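Local structure of flagellar biosynthesis protein FlhA (Bacillus subtilis, 3MIX) at residues A[228-232]-A[233-237]; A[241-244]-A[245-249]; A[347-350]-A[351-355]; A[361-365]-A[366-370]. The protein takes part in the export of flagellum proteins through the type III secretion system; this chain is the protein's cytosolic domain. All blocks are in the same frame, centred on the assembly; numbering follows the deposited sequence.

Interaction 1 (A[228-232]-A[233-237])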
loop_
_atom_site.group_PDB
_atom_site.type_symbol
_atom_site.label_atom_id
_atom_site.label_comp_id
_atom_site.label_asym_id
_atom_site.label_seq_id
_atom_site.Cartn_x
_atom_site.Cartn_y
_atom_site.Cartn_z
ATOM N N ALA A 228 4.896 -1.664 7.219
ATOM C CA ALA A 228 4.550 -2.198 5.914
ATOM C C ALA A 228 3.178 -2.859 5.944
ATOM O O ALA A 228 2.430 -2.747 5.006
ATOM C CB ALA A 228 5.679 -3.231 5.333
ATOM N N LYS A 229 2.877 -3.564 7.018
ATOM C CA LYS A 229 1.584 -4.210 7.158
ATOM C C LYS A 229 0.428 -3.183 7.290
ATOM O O LYS A 229 -0.649 -3.388 6.740
ATOM C CB LYS A 229 1.624 -5.196 8.330
ATOM C CG LYS A 229 0.435 -6.126 8.285
ATOM C CD LYS A 229 0.744 -7.541 8.727
ATOM C CE LYS A 229 -0.438 -8.432 8.354
ATOM N NZ LYS A 229 -0.469 -9.665 9.179
ATOM N N LEU A 230 0.672 -2.074 7.994
ATOM C CA LEU A 230 -0.265 -0.962 7.996
ATOM C C LEU A 230 -0.484 -0.396 6.579
ATOM O O LEU A 230 -1.640 -0.303 6.120
ATOM C CB LEU A 230 0.159 0.134 8.997
ATOM C CG LEU A 230 0.117 -0.329 10.481
ATOM C CD1 LEU A 230 0.818 0.672 11.407
ATOM C CD2 LEU A 230 -1.344 -0.606 10.989
ATOM N N LEU A 231 0.607 -0.039 5.889
ATOM C CA LEU A 231 0.500 0.538 4.535
ATOM C C LEU A 231 -0.188 -0.397 3.573
ATOM O O LEU A 231 -0.959 0.042 2.747
ATOM C CB LEU A 231 1.857 0.962 3.963
ATOM C CG LEU A 231 2.433 2.119 4.790
ATOM C CD1 LEU A 231 3.841 2.457 4.362
ATOM C CD2 LEU A 231 1.505 3.391 4.763
ATOM N N LYS A 232 0.100 -1.687 3.712
ATOM C CA LYS A 232 -0.487 -2.704 2.870
ATOM C C LYS A 232 -2.011 -2.614 2.852
ATOM O O LYS A 232 -2.624 -2.731 1.798
ATOM C CB LYS A 232 -0.074 -4.081 3.375
ATOM C CG LYS A 232 -0.376 -5.218 2.422
ATOM C CD LYS A 232 0.566 -6.421 2.691
ATOM C CE LYS A 232 0.173 -7.220 3.983
ATOM N NZ LYS A 232 1.269 -8.129 4.582
ATOM N N GLU A 233 -2.613 -2.398 4.017
ATOM C CA GLU A 233 -4.057 -2.259 4.119
ATOM C C GLU A 233 -4.518 -0.800 4.098
ATOM O O GLU A 233 -5.658 -0.499 4.467
ATOM C CB GLU A 233 -4.563 -2.983 5.377
ATOM C CG GLU A 233 -4.060 -4.441 5.473
ATOM C CD GLU A 233 -4.879 -5.295 6.457
ATOM O OE1 GLU A 233 -6.114 -5.359 6.311
ATOM O OE2 GLU A 233 -4.287 -5.923 7.364
ATOM N N LYS A 234 -3.642 0.108 3.678
ATOM C CA LYS A 234 -4.036 1.506 3.428
ATOM C C LYS A 234 -4.260 2.276 4.737
ATOM O O LYS A 234 -5.002 3.265 4.777
ATOM C CB LYS A 234 -5.302 1.617 2.536
ATOM C CG LYS A 234 -5.263 0.884 1.185
ATOM C CD LYS A 234 -3.886 0.982 0.508
ATOM C CE LYS A 234 -3.783 0.143 -0.781
ATOM N NZ LYS A 234 -3.104 -1.156 -0.533
ATOM N N VAL A 235 -3.626 1.812 5.805
ATOM C CA VAL A 235 -3.710 2.503 7.072
ATOM C C VAL A 235 -2.545 3.455 7.061
ATOM O O VAL A 235 -1.395 3.033 7.000
ATOM C CB VAL A 235 -3.614 1.530 8.287
ATOM C CG1 VAL A 235 -3.544 2.316 9.611
ATOM C CG2 VAL A 235 -4.796 0.525 8.296
ATOM N N SER A 236 -2.842 4.743 7.090
ATOM C CA SER A 236 -1.785 5.754 7.168
ATOM C C SER A 236 -0.881 5.510 8.405
ATOM O O SER A 236 -1.369 5.088 9.486
ATOM C CB SER A 236 -2.417 7.148 7.264
ATOM O OG SER A 236 -1.439 8.136 7.556
ATOM N N ILE A 237 0.411 5.788 8.240
ATOM C CA ILE A 237 1.370 5.734 9.344
ATOM C C ILE A 237 1.818 7.130 9.805
ATOM O O ILE A 237 2.894 7.262 10.406
ATOM C CB ILE A 237 2.595 4.834 9.002
ATOM C CG1 ILE A 237 3.371 5.378 7.774
ATOM C CG2 ILE A 237 2.130 3.349 8.745
ATOM C CD1 ILE A 237 4.668 4.644 7.460
HETATM O O HOH W 1 -2.890 -3.751 8.374
HETATM O O HOH W 2 -0.168 -0.488 0.229
#

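Interaction 2 (A[241-244]-A[245-249])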
loop_
_atom_site.group_PDB
_atom_site.type_symbol
_atom_site.label_atom_id
_atom_site.label_comp_id
_atom_site.label_asym_id
_atom_site.label_seq_id
_atom_site.Cartn_x
_atom_site.Cartn_y
_atom_site.Cartn_z
ATOM N N VAL A 241 3.245 8.635 16.962
ATOM C CA VAL A 241 3.162 8.616 18.415
ATOM C C VAL A 241 2.332 7.441 18.911
ATOM O O VAL A 241 2.792 6.638 19.723
ATOM C CB VAL A 241 2.678 9.989 18.982
ATOM C CG1 VAL A 241 2.477 9.933 20.513
ATOM C CG2 VAL A 241 3.728 11.072 18.618
ATOM N N THR A 242 1.108 7.347 18.405
ATOM C CA THR A 242 0.199 6.294 18.811
ATOM C C THR A 242 0.755 4.930 18.406
ATOM O O THR A 242 0.720 4.022 19.219
ATOM C CB THR A 242 -1.228 6.520 18.281
ATOM O OG1 THR A 242 -1.736 7.761 18.816
ATOM C CG2 THR A 242 -2.183 5.334 18.672
ATOM N N ILE A 243 1.277 4.808 17.174
ATOM C CA ILE A 243 1.937 3.569 16.729
ATOM C C ILE A 243 3.017 3.113 17.719
ATOM O O ILE A 243 2.976 1.979 18.190
ATOM C CB ILE A 243 2.480 3.648 15.255
ATOM C CG1 ILE A 243 1.314 3.774 14.257
ATOM C CG2 ILE A 243 3.401 2.440 14.912
ATOM C CD1 ILE A 243 1.751 4.295 12.854
ATOM N N PHE A 244 3.940 4.012 18.053
ATOM C CA PHE A 244 5.029 3.691 18.973
ATOM C C PHE A 244 4.611 3.458 20.443
ATOM O O PHE A 244 5.212 2.613 21.121
ATOM C CB PHE A 244 6.173 4.715 18.862
ATOM C CG PHE A 244 7.157 4.389 17.752
ATOM C CD1 PHE A 244 6.778 4.481 16.411
ATOM C CD2 PHE A 244 8.443 3.947 18.053
ATOM C CE1 PHE A 244 7.670 4.174 15.413
ATOM C CE2 PHE A 244 9.345 3.643 17.047
ATOM C CZ PHE A 244 8.964 3.746 15.733
ATOM N N GLU A 245 3.579 4.161 20.911
ATOM C CA GLU A 245 3.039 3.923 22.267
ATOM C C GLU A 245 2.461 2.495 22.333
ATOM O O GLU A 245 2.638 1.775 23.324
ATOM C CB GLU A 245 2.011 5.015 22.693
ATOM C CG GLU A 245 2.646 6.398 22.879
ATOM C CD GLU A 245 1.700 7.488 23.456
ATOM O OE1 GLU A 245 0.463 7.318 23.394
ATOM O OE2 GLU A 245 2.203 8.530 23.969
ATOM N N THR A 246 1.805 2.088 21.254
ATOM C CA THR A 246 1.269 0.720 21.166
ATOM C C THR A 246 2.414 -0.304 21.116
ATOM O O THR A 246 2.386 -1.314 21.832
ATOM C CB THR A 246 0.344 0.532 19.915
ATOM O OG1 THR A 246 -0.563 1.640 19.813
ATOM C CG2 THR A 246 -0.447 -0.743 20.033
ATOM N N LEU A 247 3.426 -0.012 20.315
ATOM C CA LEU A 247 4.595 -0.879 20.260
ATOM C C LEU A 247 5.297 -0.958 21.620
ATOM O O LEU A 247 5.780 -2.034 21.972
ATOM C CB LEU A 247 5.585 -0.458 19.162
ATOM C CG LEU A 247 5.047 -0.533 17.723
ATOM C CD1 LEU A 247 6.131 -0.067 16.711
ATOM C CD2 LEU A 247 4.477 -1.945 17.357
ATOM N N ALA A 248 5.378 0.165 22.346
ATOM C CA ALA A 248 6.010 0.177 23.660
ATOM C C ALA A 248 5.230 -0.716 24.629
ATOM O O ALA A 248 5.824 -1.474 25.361
ATOM C CB ALA A 248 6.127 1.595 24.227
ATOM N N ASP A 249 3.904 -0.644 24.559
ATOM C CA ASP A 249 3.009 -1.327 25.463
ATOM C C ASP A 249 2.973 -2.834 25.232
ATOM O O ASP A 249 2.660 -3.597 26.150
ATOM C CB ASP A 249 1.599 -0.773 25.293
ATOM C CG ASP A 249 0.874 -0.605 26.586
ATOM O OD1 ASP A 249 1.442 0.001 27.521
ATOM O OD2 ASP A 249 -0.288 -1.066 26.679
HETATM O O HOH W 3 -2.158 7.485 21.471
#

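Interaction 3 (A[347-350]-A[351-355])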
loop_
_atom_site.group_PDB
_atom_site.type_symbol
_atom_site.label_atom_id
_atom_site.label_comp_id
_atom_site.label_asym_id
_atom_site.label_seq_id
_atom_site.Cartn_x
_atom_site.Cartn_y
_atom_site.Cartn_z
ATOM N N MET A 347 -7.422 -10.665 10.995
ATOM C CA MET A 347 -6.170 -10.865 10.280
ATOM C C MET A 347 -6.217 -12.109 9.366
ATOM O O MET A 347 -5.695 -12.089 8.256
ATOM C CB MET A 347 -5.002 -10.906 11.278
ATOM C CG MET A 347 -3.959 -11.969 11.021
ATOM S SD MET A 347 -2.502 -11.833 12.085
ATOM C CE MET A 347 -3.211 -12.075 13.712
ATOM N N TYR A 348 -6.887 -13.162 9.811
ATOM C CA TYR A 348 -6.993 -14.382 9.000
ATOM C C TYR A 348 -7.972 -14.264 7.832
ATOM O O TYR A 348 -7.711 -14.785 6.751
ATOM C CB TYR A 348 -7.316 -15.583 9.886
ATOM C CG TYR A 348 -6.254 -15.838 10.936
ATOM C CD1 TYR A 348 -5.034 -16.429 10.591
ATOM C CD2 TYR A 348 -6.456 -15.464 12.268
ATOM C CE1 TYR A 348 -4.052 -16.662 11.543
ATOM C CE2 TYR A 348 -5.475 -15.689 13.232
ATOM C CZ TYR A 348 -4.280 -16.288 12.858
ATOM O OH TYR A 348 -3.308 -16.525 13.795
ATOM N N VAL A 349 -9.088 -13.568 8.048
ATOM C CA VAL A 349 -10.046 -13.286 6.974
ATOM C C VAL A 349 -9.328 -12.540 5.851
ATOM O O VAL A 349 -9.494 -12.864 4.664
ATOM C CB VAL A 349 -11.257 -12.443 7.476
ATOM C CG1 VAL A 349 -12.183 -12.063 6.325
ATOM C CG2 VAL A 349 -12.025 -13.184 8.553
ATOM N N LYS A 350 -8.514 -11.561 6.247
ATOM C CA LYS A 350 -7.736 -10.751 5.313
ATOM C C LYS A 350 -6.749 -11.566 4.478
ATOM O O LYS A 350 -6.689 -11.410 3.252
ATOM C CB LYS A 350 -7.020 -9.610 6.053
ATOM C CG LYS A 350 -6.235 -8.689 5.141
ATOM C CD LYS A 350 -7.140 -7.852 4.270
ATOM C CE LYS A 350 -6.352 -7.173 3.165
ATOM N NZ LYS A 350 -7.251 -6.327 2.321
ATOM N N GLN A 351 -5.977 -12.425 5.144
ATOM C CA GLN A 351 -5.053 -13.340 4.475
ATOM C C GLN A 351 -5.765 -14.150 3.376
ATOM O O GLN A 351 -5.286 -14.246 2.235
ATOM C CB GLN A 351 -4.466 -14.313 5.495
ATOM C CG GLN A 351 -3.021 -14.085 5.873
ATOM C CD GLN A 351 -2.568 -15.031 6.973
ATOM O OE1 GLN A 351 -2.817 -16.244 6.917
ATOM N NE2 GLN A 351 -1.914 -14.478 7.995
ATOM N N LEU A 352 -6.909 -14.726 3.746
ATOM C CA LEU A 352 -7.728 -15.534 2.854
ATOM C C LEU A 352 -8.224 -14.777 1.626
ATOM O O LEU A 352 -8.155 -15.295 0.510
ATOM C CB LEU A 352 -8.909 -16.116 3.635
ATOM C CG LEU A 352 -9.964 -16.959 2.928
ATOM C CD1 LEU A 352 -9.327 -18.088 2.129
ATOM C CD2 LEU A 352 -10.946 -17.498 3.956
ATOM N N LEU A 353 -8.722 -13.560 1.823
ATOM C CA LEU A 353 -9.317 -12.802 0.719
ATOM C C LEU A 353 -8.306 -12.067 -0.148
ATOM O O LEU A 353 -8.675 -11.520 -1.193
ATOM C CB LEU A 353 -10.381 -11.827 1.230
ATOM C CG LEU A 353 -11.679 -12.463 1.731
ATOM C CD1 LEU A 353 -12.593 -11.415 2.331
ATOM C CD2 LEU A 353 -12.394 -13.257 0.622
ATOM N N GLU A 354 -7.042 -12.073 0.286
ATOM C CA GLU A 354 -5.986 -11.245 -0.309
ATOM C C GLU A 354 -5.832 -11.459 -1.813
ATOM O O GLU A 354 -5.821 -10.492 -2.580
ATOM C CB GLU A 354 -4.642 -11.487 0.393
ATOM C CG GLU A 354 -3.516 -10.540 -0.050
ATOM C CD GLU A 354 -2.149 -11.218 -0.115
ATOM O OE1 GLU A 354 -2.077 -12.462 0.010
ATOM O OE2 GLU A 354 -1.140 -10.503 -0.305
ATOM N N ARG A 355 -5.721 -12.717 -2.229
ATOM C CA ARG A 355 -5.517 -13.044 -3.638
ATOM C C ARG A 355 -6.779 -12.836 -4.480
ATOM O O ARG A 355 -6.697 -12.616 -5.691
ATOM C CB ARG A 355 -5.018 -14.483 -3.778
ATOM C CG ARG A 355 -4.400 -14.801 -5.129
ATOM C CD ARG A 355 -3.708 -16.159 -5.122
ATOM N NE ARG A 355 -2.443 -16.120 -4.387
ATOM C CZ ARG A 355 -1.514 -17.075 -4.418
ATOM N NH1 ARG A 355 -1.692 -18.168 -5.156
ATOM N NH2 ARG A 355 -0.400 -16.930 -3.712
#

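Interaction 4 (A[361-365]-A[366-370])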
loop_
_atom_site.group_PDB
_atom_site.type_symbol
_atom_site.label_atom_id
_atom_site.label_comp_id
_atom_site.label_asym_id
_atom_site.label_seq_id
_atom_site.Cartn_x
_atom_site.Cartn_y
_atom_site.Cartn_z
ATOM N N PRO A 361 -11.533 -3.720 2.163
ATOM C CA PRO A 361 -11.163 -3.441 3.547
ATOM C C PRO A 361 -11.848 -4.412 4.499
ATOM O O PRO A 361 -13.081 -4.559 4.478
ATOM C CB PRO A 361 -11.661 -2.011 3.771
ATOM C CG PRO A 361 -11.847 -1.444 2.401
ATOM C CD PRO A 361 -12.268 -2.597 1.560
ATOM N N VAL A 362 -11.032 -5.098 5.291
ATOM C CA VAL A 362 -11.520 -6.016 6.303
ATOM C C VAL A 362 -11.245 -5.393 7.660
ATOM O O VAL A 362 -10.094 -5.256 8.078
ATOM C CB VAL A 362 -10.864 -7.408 6.171
ATOM C CG1 VAL A 362 -11.405 -8.376 7.219
ATOM C CG2 VAL A 362 -11.101 -7.950 4.785
ATOM N N LEU A 363 -12.313 -4.989 8.333
ATOM C CA LEU A 363 -12.186 -4.303 9.611
ATOM C C LEU A 363 -12.607 -5.198 10.757
ATOM O O LEU A 363 -13.321 -6.170 10.551
ATOM C CB LEU A 363 -13.017 -3.018 9.617
ATOM C CG LEU A 363 -12.711 -1.960 8.554
ATOM C CD1 LEU A 363 -13.558 -0.719 8.826
ATOM C CD2 LEU A 363 -11.197 -1.617 8.477
ATOM N N SER A 364 -12.144 -4.879 11.957
ATOM C CA SER A 364 -12.690 -5.486 13.156
ATOM C C SER A 364 -13.563 -4.466 13.924
ATOM O O SER A 364 -13.389 -3.251 13.774
ATOM C CB SER A 364 -11.586 -6.086 14.025
ATOM O OG SER A 364 -11.122 -5.176 14.996
ATOM N N TYR A 365 -14.496 -4.969 14.731
ATOM C CA TYR A 365 -15.434 -4.115 15.472
ATOM C C TYR A 365 -14.710 -3.114 16.350
ATOM O O TYR A 365 -15.172 -1.991 16.523
ATOM C CB TYR A 365 -16.386 -4.954 16.338
ATOM C CG TYR A 365 -17.067 -6.087 15.605
ATOM C CD1 TYR A 365 -17.907 -5.837 14.521
ATOM C CD2 TYR A 365 -16.877 -7.406 16.001
ATOM C CE1 TYR A 365 -18.540 -6.880 13.834
ATOM C CE2 TYR A 365 -17.508 -8.456 15.327
ATOM C CZ TYR A 365 -18.333 -8.185 14.241
ATOM O OH TYR A 365 -18.953 -9.223 13.569
ATOM N N ASN A 366 -13.566 -3.526 16.891
ATOM C CA ASN A 366 -12.756 -2.688 17.776
ATOM C C ASN A 366 -11.903 -1.628 17.061
ATOM O O ASN A 366 -11.096 -0.933 17.701
ATOM C CB ASN A 366 -11.862 -3.571 18.651
ATOM C CG ASN A 366 -12.627 -4.279 19.763
ATOM O OD1 ASN A 366 -12.024 -4.985 20.574
ATOM N ND2 ASN A 366 -13.955 -4.099 19.809
ATOM N N GLU A 367 -12.072 -1.522 15.743
ATOM C CA GLU A 367 -11.366 -0.521 14.942
ATOM C C GLU A 367 -12.343 0.567 14.537
ATOM O O GLU A 367 -11.948 1.630 14.066
ATOM C CB GLU A 367 -10.680 -1.160 13.720
ATOM C CG GLU A 367 -9.702 -2.293 14.090
ATOM C CD GLU A 367 -9.160 -3.045 12.896
ATOM O OE1 GLU A 367 -9.754 -2.962 11.797
ATOM O OE2 GLU A 367 -8.126 -3.732 13.054
ATOM N N LEU A 368 -13.627 0.286 14.728
ATOM C CA LEU A 368 -14.665 1.303 14.640
ATOM C C LEU A 368 -14.957 1.870 16.018
ATOM O O LEU A 368 -15.162 1.125 16.968
ATOM C CB LEU A 368 -15.940 0.744 14.020
ATOM C CG LEU A 368 -15.840 0.269 12.568
ATOM C CD1 LEU A 368 -17.166 -0.313 12.127
ATOM C CD2 LEU A 368 -15.387 1.385 11.615
ATOM N N GLU A 369 -14.945 3.193 16.120
ATOM C CA GLU A 369 -15.272 3.892 17.357
ATOM C C GLU A 369 -16.677 3.541 17.830
ATOM O O GLU A 369 -17.568 3.290 17.018
ATOM C CB GLU A 369 -15.161 5.401 17.156
ATOM C CG GLU A 369 -13.758 5.940 17.317
ATOM C CD GLU A 369 -13.665 7.409 16.957
ATOM O OE1 GLU A 369 -14.065 7.778 15.828
ATOM O OE2 GLU A 369 -13.184 8.194 17.802
ATOM N N ALA A 370 -16.864 3.526 19.146
ATOM C CA ALA A 370 -18.149 3.148 19.758
ATOM C C ALA A 370 -19.356 3.920 19.206
ATOM O O ALA A 370 -20.458 3.367 19.111
ATOM C CB ALA A 370 -18.075 3.296 21.274
#

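Interaction 1 (A[228-232]-A[233-237])
Leu230 and Leu231 give their carbonyls to Val235 and Lys234 in a Schellman motif that ends helix 220-232. Val235 N donates to Leu230 O at 2.9 Å, and Lys234 N donates to Leu231 O at 2.8 Å. Lys234, with phi at 74°, is the C-prime residue whose positive phi turns the chain back over the last helical turn.

The polar side chains work on the same end. Lys234, bent at chi2 and again at chi4, curls back until NZ bonds to Lys232 O at 2.9 Å, the amine standing above the carbonyl plane; a water that donates to Leu231 O accepts from the same NZ. Without the long amine arm, as with an alanine here, Lys232 O is likely to lose this donor and the water its second partner. Another water donates both to Lys229 O and to Glu233 OE2. Glu233 OE1 forms a salt bridge with Arg346 and Lys229 NZ one with Asp258, so that the turn is tied to helices 343-353 and 257-267.

The apolar contacts come from the chain after the turn, which lays its side chains on the helix. Val235 CG1 meets Leu230 CD2 at 3.9 Å. Ile237 meets both leucines, its CG1 held between backbone N and carbonyl carbon (chi1 61°). In this rotamer CG2 lies 3.8 Å from Leu230 CB and also touches Leu231, while CD1, at the other end of the side chain, reaches Leu231 CD1 at 3.9 Å.

Interaction 2 (A[241-244]-A[245-249])
Thr246 turns its hydroxyl back to the carbonyl of Thr242, one turn earlier in helix 240-250. With OG1 beside the backbone N (chi1 -46°), the hydroxyl donates to Thr242 O at 2.8 Å, while Thr246 N donates to the same oxygen from the opposite face of the carbonyl plane. Two bonds from one residue thus grip a single acceptor, and the buried hydroxyl is satisfied within its own helix.

Val241 and Glu245 lie side by side and point the same way. The glutamate extends beyond CG, so its carboxylate runs alongside the valine and OE2 comes within 3.7 Å of Val241 CG1; a water that donates to OE1 at 3.3 Å also bonds to Thr242 OG1. Ile243 and Leu247 make the corresponding pair on the buried side. Ile243 holds CG2 anti to its amide nitrogen, directing this branch along the helix to Leu247 CD1 at 4.1 Å.

These rows face different neighbours. Thr242, Ile243 and Thr246 pack against helix 257-267, Val241 touches Leu202 of helix 192-205, and Phe244 inserts its side chain among Ile199 and Leu202 of that helix and Leu209 and Val213 of helix 207-213.

Interaction 3 (A[347-350]-A[351-355])
The Tyr348 ring and the Gln351 amide are the flat groups that approach each other here, and only loosely: Gln351 OE1 comes obliquely to the ring, 4.3 Å from Tyr348 CD1. The other end of the amide lies near Met347, with NE2 4.4 Å from Met347 CG, so the amide faces both side chains, OE1 toward the tyrosine and NE2 toward the methionine. Beyond CG its chain is extended, which carries the amide away from the helix backbone. The Tyr348 side chain also touches Val300 and Leu309.

On the buried flank, Val349 and Leu353 run side by side in the same direction. Val349 CG1 stands anti to the backbone N (chi1 175°) and meets Leu353 CD1 at 4.1 Å. Three helical i to i+4 bonds run through the segment: Gln351 N to Met347 O at 3.1 Å, Leu352 N to Tyr348 O, and Leu353 N to Val349 O at 3.0 Å, the last of them linking this apolar pair. Lys350 bends at chi2 and sends NZ to the carbonyl of Pro358.

Helix 343-353 is the crossover of a beta-alpha-beta unit. Val349 and Leu353 pack on strand 339-341, Val349 and Tyr348 also touch Ile296 of helix 290-299, and Met347 rests against helix 257-267.

Interaction 4 (A[361-365]-A[366-370])
Glu367 folds back over Ser364, and with Tyr365 these residues carry most of the contact. The glutamate chain, extended beyond CG, brings OE1 to Ser364 N at 3.1 Å, a nearly straight bond with an N-H...O angle of 168°. The amide meets OE1 from above the carboxylate plane. In return Glu367 N donates to Ser364 O at 2.9 Å, so the two residues are held by a pair of bonds, one from side chain to backbone and one between backbones. Ser364 OG packs against the aliphatic part of the glutamate, 3.3 Å from Glu367 CG.

The buried carboxylate has a further partner: OE1 also forms a salt bridge with Arg265 of helix 257-267. With a glutamine in its place, the Arg265 guanidinium is likely to be left without the negative charge it pairs with.

Tyr365 joins through its backbone, its O accepting from Leu368 N at 3.3 Å. Leu368 lies beside the strand, its CD2 meeting Leu363 CD1 at 3.9 Å, the two side chains crossing at about a right angle. Both leucines also touch Leu340 of the paired strand 339-341.

The whole is a type I beta turn, with Tyr365 and Asn366 at its corners, leaving strand 362-364, the second strand of the parallel beta-alpha-beta unit 339-364, with a side-chain carboxylate closing back on the last strand residue.

The four contacts follow one another along the chain within the cytosolic domain. Interactions 1 and 2 lie on consecutive helices, 220-232 and 240-250, and meet where Ile243 CD1 packs 3.8 Å from Ile237 CA and 4.0 Å from Leu230 CD1. Interactions 3 and 4 share the beta-alpha-beta unit, Val349 CG1 touching Val362 CG1 at 3.9 Å. The two pairs are joined through interaction 1, whose Glu233 OE1 lies 3.4 Å from Lys350 CD of interaction 3. Arg346 bonds to both Glu233 and Val362 O, bridging interactions 1 and 4. Interaction 2 stays apart from interaction 3, their nearest atoms about 13 Å apart.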